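Local coordinates for tRNA (guanine(6)-N2)-methyltransferase (PDB 3TMA), which methylates the N2 atom of the guanosine at position 6 of tRNA(Phe), using S-adenosyl-L-methionine as methyl donor, at residues Thr25-Leu30 with Pro189-Ala194; Val273-Ala278 with Gly310-Leu315; Leu318-Leu323 with Tyr345-Val350. All blocks are in the same frame, centred on the assembly; numbering follows the deposited sequence.

Contact 1 of 3, residues Thr25-Leu30 with Pro189-Ala194; sequences TTHPGL and PVLAQA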
loop_
_atom_site.group_PDB
_atom_site.type_symbol
_atom_site.label_atom_id
_atom_site.label_comp_id
_atom_site.label_asym_id
_atom_site.label_seq_id
_atom_site.Cartn_x
_atom_site.Cartn_y
_atom_site.Cartn_z
ATOM N N THR A 25 -4.592 5.775 -4.167
ATOM C CA THR A 25 -3.143 5.745 -4.288
ATOM C C THR A 25 -2.576 4.520 -3.575
ATOM O O THR A 25 -3.148 4.022 -2.599
ATOM C CB THR A 25 -2.483 6.987 -3.661
ATOM O OG1 THR A 25 -2.811 7.020 -2.278
ATOM C CG2 THR A 25 -3.000 8.258 -4.300
ATOM N N THR A 26 -1.436 4.040 -4.063
ATOM C CA THR A 26 -0.787 2.853 -3.490
ATOM C C THR A 26 0.732 3.079 -3.678
ATOM O O THR A 26 1.134 4.130 -4.182
ATOM C CB THR A 26 -1.301 1.567 -4.218
ATOM O OG1 THR A 26 -0.803 0.388 -3.573
ATOM C CG2 THR A 26 -0.911 1.551 -5.748
ATOM N N HIS A 27 1.579 2.105 -3.357
ATOM C CA HIS A 27 3.009 2.233 -3.757
ATOM C C HIS A 27 3.155 2.181 -5.280
ATOM O O HIS A 27 2.620 1.298 -5.913
ATOM C CB HIS A 27 3.861 1.126 -3.116
ATOM C CG HIS A 27 3.757 1.084 -1.624
ATOM N ND1 HIS A 27 4.659 1.710 -0.796
ATOM C CD2 HIS A 27 2.857 0.479 -0.808
ATOM C CE1 HIS A 27 4.320 1.501 0.468
ATOM N NE2 HIS A 27 3.239 0.740 0.489
ATOM N N PRO A 28 3.944 3.093 -5.870
ATOM C CA PRO A 28 4.277 2.891 -7.289
ATOM C C PRO A 28 4.770 1.474 -7.542
ATOM O O PRO A 28 5.581 0.946 -6.750
ATOM C CB PRO A 28 5.423 3.908 -7.530
ATOM C CG PRO A 28 4.979 5.114 -6.589
ATOM C CD PRO A 28 4.486 4.360 -5.326
ATOM N N GLY A 29 4.264 0.860 -8.618
ATOM C CA GLY A 29 4.564 -0.557 -8.904
ATOM C C GLY A 29 3.450 -1.536 -8.539
ATOM O O GLY A 29 3.491 -2.718 -8.920
ATOM N N LEU A 30 2.490 -1.081 -7.746
ATOM C CA LEU A 30 1.368 -1.950 -7.331
ATOM C C LEU A 30 0.033 -1.542 -8.005
ATOM O O LEU A 30 -1.024 -2.001 -7.586
ATOM C CB LEU A 30 1.193 -1.878 -5.801
ATOM C CG LEU A 30 2.362 -2.288 -4.875
ATOM C CD1 LEU A 30 1.917 -2.222 -3.372
ATOM C CD2 LEU A 30 2.864 -3.708 -5.204
ATOM N N PRO A 189 1.184 -2.461 5.815
ATOM C CA PRO A 189 0.225 -3.532 5.498
ATOM C C PRO A 189 -0.128 -3.608 3.992
ATOM O O PRO A 189 -0.475 -4.686 3.500
ATOM C CB PRO A 189 -1.018 -3.156 6.341
ATOM C CG PRO A 189 -0.452 -2.434 7.509
ATOM C CD PRO A 189 0.756 -1.663 6.989
ATOM N N VAL A 190 -0.040 -2.489 3.266
ATOM C CA VAL A 190 -0.314 -2.523 1.812
ATOM C C VAL A 190 0.718 -3.407 1.047
ATOM O O VAL A 190 0.359 -4.212 0.198
ATOM C CB VAL A 190 -0.360 -1.103 1.230
ATOM C CG1 VAL A 190 -0.364 -1.160 -0.311
ATOM C CG2 VAL A 190 -1.645 -0.362 1.758
ATOM N N LEU A 191 1.991 -3.238 1.366
ATOM C CA LEU A 191 3.035 -4.078 0.816
ATOM C C LEU A 191 2.903 -5.544 1.217
ATOM O O LEU A 191 3.061 -6.447 0.369
ATOM C CB LEU A 191 4.404 -3.567 1.236
ATOM C CG LEU A 191 5.091 -2.956 0.020
ATOM C CD1 LEU A 191 6.389 -2.282 0.453
ATOM C CD2 LEU A 191 5.335 -4.097 -0.980
ATOM N N ALA A 192 2.540 -5.790 2.467
ATOM C CA ALA A 192 2.235 -7.148 2.910
ATOM C C ALA A 192 1.085 -7.801 2.118
ATOM O O ALA A 192 1.169 -8.977 1.718
ATOM C CB ALA A 192 1.908 -7.135 4.426
ATOM N N GLN A 193 -0.000 -7.063 1.924
ATOM C CA GLN A 193 -1.161 -7.550 1.099
ATOM C C GLN A 193 -0.729 -7.846 -0.354
ATOM O O GLN A 193 -1.148 -8.850 -0.971
ATOM C CB GLN A 193 -2.283 -6.480 1.100
ATOM C CG GLN A 193 -3.495 -6.795 0.177
ATOM C CD GLN A 193 -4.316 -7.972 0.686
ATOM O OE1 GLN A 193 -4.899 -8.693 -0.109
ATOM N NE2 GLN A 193 -4.333 -8.189 2.006
ATOM N N ALA A 194 0.154 -6.988 -0.895
ATOM C CA ALA A 194 0.696 -7.230 -2.244
ATOM C C ALA A 194 1.528 -8.522 -2.319
ATOM O O ALA A 194 1.406 -9.282 -3.299
ATOM C CB ALA A 194 1.558 -6.027 -2.697
#
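His27, in the loop that leads from strand 21-25 to helix 31-41 in the N-terminal part of the protein, meets Val190 and Leu191 on the first turn of helix 189-198, which belongs to the Rossmann-fold methyltransferase domain; the contact shows how a buried seam between two parts of a modular enzyme can combine one aromatic ring with a small aliphatic patch. Leu191 stands over one face of the imidazole, a CH-pi contact in which its CG lies 4.3 Å from the ring centroid and 17° off the normal. Val190 comes to the edge instead, its CG1 in the ring plane and 3.6 Å from His27 CD2. The rotation of the ring is steadied by a hydrogen bond between NE2 and the hydroxyl of Thr188, just before the helix, which also receives the backbone N-H of Leu191. With CG1 anti to its backbone N (chi1 169°), Val190 sends that methyl into the loop, where it touches Thr26 OG1 as well, a hydroxyl engaged with the carbonyl of Leu72. A type II beta turn from His27 to Leu30, closed by Leu30 N on His27 O at 3.0 Å, brings Leu30 back to the same helix face at the N-cap of helix 31-41. One helical turn beyond Val190, the methyl of Ala194 sits against both branches of Leu30, its CB 3.7 Å from CD2 and 3.9 Å from CD1.

Contact 2 of 3, residues Val273-Ala278 with Gly310-Leu315; sequences VDRILA and GGRVAL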
loop_
_atom_site.group_PDB
_atom_site.type_symbol
_atom_site.label_atom_id
_atom_site.label_comp_id
_atom_site.label_asym_id
_atom_site.label_seq_id
_atom_site.Cartn_x
_atom_site.Cartn_y
_atom_site.Cartn_z
ATOM N N VAL A 273 4.780 -25.742 4.238
ATOM C CA VAL A 273 3.722 -24.760 4.018
ATOM C C VAL A 273 3.487 -24.597 2.503
ATOM O O VAL A 273 4.201 -25.211 1.697
ATOM C CB VAL A 273 4.077 -23.345 4.639
ATOM C CG1 VAL A 273 4.208 -23.408 6.148
ATOM C CG2 VAL A 273 5.314 -22.761 3.986
ATOM N N ASP A 274 2.498 -23.785 2.109
ATOM C CA ASP A 274 2.212 -23.614 0.674
ATOM C C ASP A 274 2.845 -22.334 0.138
ATOM O O ASP A 274 3.092 -22.239 -1.055
ATOM C CB ASP A 274 0.708 -23.557 0.427
ATOM C CG ASP A 274 0.018 -24.875 0.767
ATOM O OD1 ASP A 274 0.300 -25.860 0.057
ATOM O OD2 ASP A 274 -0.760 -24.931 1.751
ATOM N N ARG A 275 2.934 -21.314 1.003
ATOM C CA ARG A 275 3.333 -19.968 0.598
ATOM C C ARG A 275 4.241 -19.389 1.663
ATOM O O ARG A 275 3.982 -19.545 2.868
ATOM C CB ARG A 275 2.088 -19.040 0.453
ATOM C CG ARG A 275 1.048 -19.452 -0.649
ATOM C CD ARG A 275 1.757 -19.496 -2.033
ATOM N NE ARG A 275 0.795 -19.745 -3.121
ATOM C CZ ARG A 275 0.543 -20.944 -3.631
ATOM N NH1 ARG A 275 1.167 -22.031 -3.162
ATOM N NH2 ARG A 275 -0.321 -21.056 -4.622
ATOM N N ILE A 276 5.316 -18.733 1.237
ATOM C CA ILE A 276 6.246 -18.083 2.177
ATOM C C ILE A 276 6.367 -16.622 1.739
ATOM O O ILE A 276 6.580 -16.333 0.555
ATOM C CB ILE A 276 7.648 -18.766 2.133
ATOM C CG1 ILE A 276 7.494 -20.235 2.553
ATOM C CG2 ILE A 276 8.669 -18.032 3.034
ATOM C CD1 ILE A 276 8.849 -21.037 2.505
ATOM N N LEU A 277 6.100 -15.701 2.662
ATOM C CA LEU A 277 6.095 -14.273 2.326
ATOM C C LEU A 277 7.216 -13.630 3.126
ATOM O O LEU A 277 7.148 -13.603 4.350
ATOM C CB LEU A 277 4.744 -13.637 2.747
ATOM C CG LEU A 277 3.497 -14.442 2.334
ATOM C CD1 LEU A 277 2.198 -13.789 2.894
ATOM C CD2 LEU A 277 3.408 -14.585 0.805
ATOM N N ALA A 278 8.264 -13.176 2.446
ATOM C CA ALA A 278 9.561 -12.979 3.126
ATOM C C ALA A 278 10.069 -11.545 2.910
ATOM O O ALA A 278 10.130 -11.065 1.773
ATOM C CB ALA A 278 10.548 -13.968 2.631
ATOM N N GLY A 310 5.257 -26.827 -6.664
ATOM C CA GLY A 310 4.180 -25.821 -6.811
ATOM C C GLY A 310 4.056 -24.793 -5.688
ATOM O O GLY A 310 3.441 -23.741 -5.874
ATOM N N GLY A 311 4.698 -25.036 -4.543
ATOM C CA GLY A 311 4.723 -24.038 -3.451
ATOM C C GLY A 311 5.418 -22.759 -3.935
ATOM O O GLY A 311 6.144 -22.805 -4.930
ATOM N N ARG A 312 5.125 -21.607 -3.319
ATOM C CA ARG A 312 5.619 -20.333 -3.861
ATOM C C ARG A 312 6.178 -19.448 -2.755
ATOM O O ARG A 312 5.782 -19.593 -1.602
ATOM C CB ARG A 312 4.517 -19.583 -4.628
ATOM C CG ARG A 312 4.059 -20.288 -5.908
ATOM C CD ARG A 312 3.129 -19.439 -6.784
ATOM N NE ARG A 312 3.000 -20.071 -8.095
ATOM C CZ ARG A 312 3.211 -19.473 -9.272
ATOM N NH1 ARG A 312 3.438 -18.163 -9.341
ATOM N NH2 ARG A 312 3.128 -20.181 -10.400
ATOM N N VAL A 313 7.191 -18.631 -3.096
ATOM C CA VAL A 313 7.737 -17.620 -2.191
ATOM C C VAL A 313 7.526 -16.255 -2.843
ATOM O O VAL A 313 7.761 -16.101 -4.035
ATOM C CB VAL A 313 9.282 -17.810 -1.954
ATOM C CG1 VAL A 313 9.771 -16.893 -0.844
ATOM C CG2 VAL A 313 9.608 -19.251 -1.589
ATOM N N ALA A 314 7.027 -15.275 -2.100
ATOM C CA ALA A 314 7.099 -13.882 -2.568
ATOM C C ALA A 314 8.097 -13.169 -1.657
ATOM O O ALA A 314 7.958 -13.197 -0.429
ATOM C CB ALA A 314 5.697 -13.195 -2.490
ATOM N N LEU A 315 9.088 -12.574 -2.247
ATOM C CA LEU A 315 10.061 -11.943 -1.432
ATOM C C LEU A 315 10.456 -10.558 -1.848
ATOM O O LEU A 315 10.483 -10.239 -2.990
ATOM C CB LEU A 315 11.264 -12.849 -1.142
ATOM C CG LEU A 315 12.512 -12.924 -2.003
ATOM C CD1 LEU A 315 13.210 -11.536 -2.042
ATOM C CD2 LEU A 315 13.402 -13.956 -1.326
#
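The carbonyl oxygen of Asp274 is gripped from opposite faces of its plane, by Arg312 N across the contact and by the side chain of the next residue, Arg275. Arg275 NH1 lies 2.9 Å from Asp274 O, nearly straight at hydrogen (166°), and the oxygen lies in the guanidinium plane although the donor stands well above the carbonyl plane. A bend at chi2 (-59°) turns the arginine chain back to make this reach. The same fold of the chain lays Arg275 beside Arg312, with CD 3.8 Å from Arg312 CB and the guanidinium covered on one face by Arg312 CG. The two guanidinium planes are 49° apart and their charged atoms are not in contact. From here the parallel ladder of the Rossmann-fold sheet runs on: Ile276 N to Arg312 O, Ala314 N to Ile276 O, then Ala278 N to Ala314 O, joining strands 275-278 and 312-317, with helix 290-305 lying between them in the chain. That helix packs on the sheet face carrying Ile276, Val313, Ala278 and Leu315. On this face Val313 CG1 lies 4.1 Å from Ile276 CB, and Ala278, the residue before Asn279, which by similarity binds S-adenosyl-L-methionine, has its CB 4.0 Å from Leu315 CB.

Contact 3 of 3, residues Leu318-Leu323 with Tyr345-Val350; sequences LRPALL and YPRVFV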
loop_
_atom_site.group_PDB
_atom_site.type_symbol
_atom_site.label_atom_id
_atom_site.label_comp_id
_atom_site.label_asym_id
_atom_site.label_seq_id
_atom_site.Cartn_x
_atom_site.Cartn_y
_atom_site.Cartn_z
ATOM N N LEU A 318 16.199 -5.312 -1.569
ATOM C CA LEU A 318 16.999 -4.260 -2.195
ATOM C C LEU A 318 18.190 -4.765 -2.986
ATOM O O LEU A 318 18.872 -3.976 -3.697
ATOM C CB LEU A 318 17.439 -3.192 -1.160
ATOM C CG LEU A 318 16.261 -2.293 -0.716
ATOM C CD1 LEU A 318 16.556 -1.638 0.653
ATOM C CD2 LEU A 318 15.946 -1.245 -1.797
ATOM N N ARG A 319 18.458 -6.071 -2.894
ATOM C CA ARG A 319 19.663 -6.626 -3.520
ATOM C C ARG A 319 19.332 -7.774 -4.497
ATOM O O ARG A 319 19.674 -8.929 -4.229
ATOM C CB ARG A 319 20.619 -7.104 -2.421
ATOM C CG ARG A 319 21.282 -5.947 -1.642
ATOM C CD ARG A 319 22.213 -6.466 -0.569
ATOM N NE ARG A 319 22.807 -5.391 0.218
ATOM C CZ ARG A 319 23.952 -4.779 -0.056
ATOM N NH1 ARG A 319 24.704 -5.118 -1.117
ATOM N NH2 ARG A 319 24.359 -3.835 0.771
ATOM N N PRO A 320 18.732 -7.453 -5.662
ATOM C CA PRO A 320 18.293 -8.521 -6.567
ATOM C C PRO A 320 19.429 -9.365 -7.144
ATOM O O PRO A 320 19.284 -10.597 -7.252
ATOM C CB PRO A 320 17.522 -7.777 -7.672
ATOM C CG PRO A 320 18.052 -6.363 -7.625
ATOM C CD PRO A 320 18.346 -6.118 -6.157
ATOM N N ALA A 321 20.569 -8.750 -7.458
ATOM C CA ALA A 321 21.681 -9.521 -7.983
ATOM C C ALA A 321 22.186 -10.547 -6.950
ATOM O O ALA A 321 22.478 -11.695 -7.268
ATOM C CB ALA A 321 22.806 -8.603 -8.430
ATOM N N LEU A 322 22.317 -10.125 -5.708
ATOM C CA LEU A 322 22.800 -11.026 -4.678
ATOM C C LEU A 322 21.782 -12.142 -4.400
ATOM O O LEU A 322 22.145 -13.296 -4.151
ATOM C CB LEU A 322 23.021 -10.240 -3.390
ATOM C CG LEU A 322 23.810 -10.956 -2.307
ATOM C CD1 LEU A 322 25.260 -11.191 -2.826
ATOM C CD2 LEU A 322 23.807 -10.059 -1.082
ATOM N N LEU A 323 20.514 -11.767 -4.324
ATOM C CA LEU A 323 19.439 -12.750 -4.146
ATOM C C LEU A 323 19.494 -13.804 -5.237
ATOM O O LEU A 323 19.375 -15.000 -4.972
ATOM C CB LEU A 323 18.067 -12.056 -4.188
ATOM C CG LEU A 323 16.814 -12.864 -3.799
ATOM C CD1 LEU A 323 16.494 -13.989 -4.758
ATOM C CD2 LEU A 323 17.005 -13.389 -2.395
ATOM N N TYR A 345 13.638 1.605 -3.942
ATOM C CA TYR A 345 12.965 0.714 -4.890
ATOM C C TYR A 345 13.385 -0.762 -4.768
ATOM O O TYR A 345 14.176 -1.271 -5.595
ATOM C CB TYR A 345 13.203 1.204 -6.322
ATOM C CG TYR A 345 12.416 2.430 -6.660
ATOM C CD1 TYR A 345 12.854 3.672 -6.265
ATOM C CD2 TYR A 345 11.196 2.341 -7.334
ATOM C CE1 TYR A 345 12.157 4.837 -6.611
ATOM C CE2 TYR A 345 10.485 3.504 -7.682
ATOM C CZ TYR A 345 10.982 4.735 -7.311
ATOM O OH TYR A 345 10.298 5.891 -7.611
ATOM N N PRO A 346 12.827 -1.466 -3.771
ATOM C CA PRO A 346 13.079 -2.905 -3.731
ATOM C C PRO A 346 12.411 -3.641 -4.902
ATOM O O PRO A 346 11.502 -3.089 -5.549
ATOM C CB PRO A 346 12.446 -3.334 -2.420
ATOM C CG PRO A 346 11.390 -2.333 -2.159
ATOM C CD PRO A 346 11.983 -1.020 -2.644
ATOM N N ARG A 347 12.880 -4.855 -5.173
ATOM C CA ARG A 347 12.209 -5.745 -6.109
ATOM C C ARG A 347 11.346 -6.716 -5.321
ATOM O O ARG A 347 11.686 -7.060 -4.173
ATOM C CB ARG A 347 13.278 -6.528 -6.910
ATOM C CG ARG A 347 13.795 -5.751 -8.140
ATOM C CD ARG A 347 14.569 -4.474 -7.757
ATOM N NE ARG A 347 15.219 -3.905 -8.945
ATOM C CZ ARG A 347 15.187 -2.629 -9.302
ATOM N NH1 ARG A 347 14.769 -1.699 -8.448
ATOM N NH2 ARG A 347 15.702 -2.269 -10.481
ATOM N N VAL A 348 10.225 -7.140 -5.903
ATOM C CA VAL A 348 9.495 -8.328 -5.389
ATOM C C VAL A 348 9.755 -9.469 -6.386
ATOM O O VAL A 348 9.564 -9.309 -7.612
ATOM C CB VAL A 348 7.953 -8.125 -5.277
ATOM C CG1 VAL A 348 7.262 -9.470 -4.867
ATOM C CG2 VAL A 348 7.612 -7.021 -4.215
ATOM N N PHE A 349 10.221 -10.595 -5.873
ATOM C CA PHE A 349 10.366 -11.792 -6.719
ATOM C C PHE A 349 9.353 -12.821 -6.277
ATOM O O PHE A 349 9.133 -12.957 -5.084
ATOM C CB PHE A 349 11.780 -12.365 -6.496
ATOM C CG PHE A 349 12.885 -11.490 -7.073
ATOM C CD1 PHE A 349 12.929 -11.192 -8.421
ATOM C CD2 PHE A 349 13.910 -11.019 -6.275
ATOM C CE1 PHE A 349 13.989 -10.392 -8.986
ATOM C CE2 PHE A 349 14.980 -10.255 -6.849
ATOM C CZ PHE A 349 14.988 -9.940 -8.198
ATOM N N VAL A 350 8.722 -13.503 -7.221
ATOM C CA VAL A 350 7.931 -14.675 -6.916
ATOM C C VAL A 350 8.680 -15.896 -7.433
ATOM O O VAL A 350 8.998 -15.976 -8.624
ATOM C CB VAL A 350 6.505 -14.616 -7.566
ATOM C CG1 VAL A 350 5.677 -15.859 -7.160
ATOM C CG2 VAL A 350 5.797 -13.344 -7.037
#
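The Phe349 ring takes Pro320 at its edge, with Pro320 CA in the ring plane and Pro320 CB 3.4 Å from CZ, while one face is covered by CB of Arg347, two residues back on the same strand face. Arg347 in turn has its guanidinium edge on the Tyr345 carbonyl, the oxygen close to the plane and 2.9 Å from NH1. This bond turns the end of the side chain back along its own segment, and the part before it meets the helix: Arg347 CD and NE each lie 4.0 Å from Pro320 CG. Leu323, one turn further along helix 320-326, adds CD1 at 4.2 Å from Phe349 CD2. The helix follows strand 312-317 directly, with Arg319 as its N-cap, and its first turn rests on strand 347-353, the antiparallel neighbour of that strand in the methyltransferase sheet. Ahead of the helix, Leu318 lies across the start of the strand segment, its CD2 3.7 Å from Pro346 N. Its chi1 of -73° sets CG anti to the carbonyl carbon, and from there CD2 reaches the proline. Between the two segments the meeting is therefore largely apolar, held by two prolines, two leucines and a phenylalanine, with the one arginine lending CD and NE while its NH1 is bonded within its own segment.

In the fold
Followed from the N terminus, contact 1 closes by far the longest loop: 158 residues, including most of the N-terminal mixed sheet, separate the loop after strand 21-25 from helix 189-198, so the start of the chain is tied to the methyltransferase domain. Contact 2 then closes a beta-alpha-beta crossover through helix 290-305, and contact 3 closes a shorter excursion through strand 331-338. The three follow one another in series, neither nested nor crossing. Contacts 2 and 3 share a sheet and touch, Leu315 N lying 2.9 Å from Phe349 O in a probable hydrogen bond between strands 312-317 and 347-353. Contact 1 approaches each of them to about 5 Å between nearest atoms without touching.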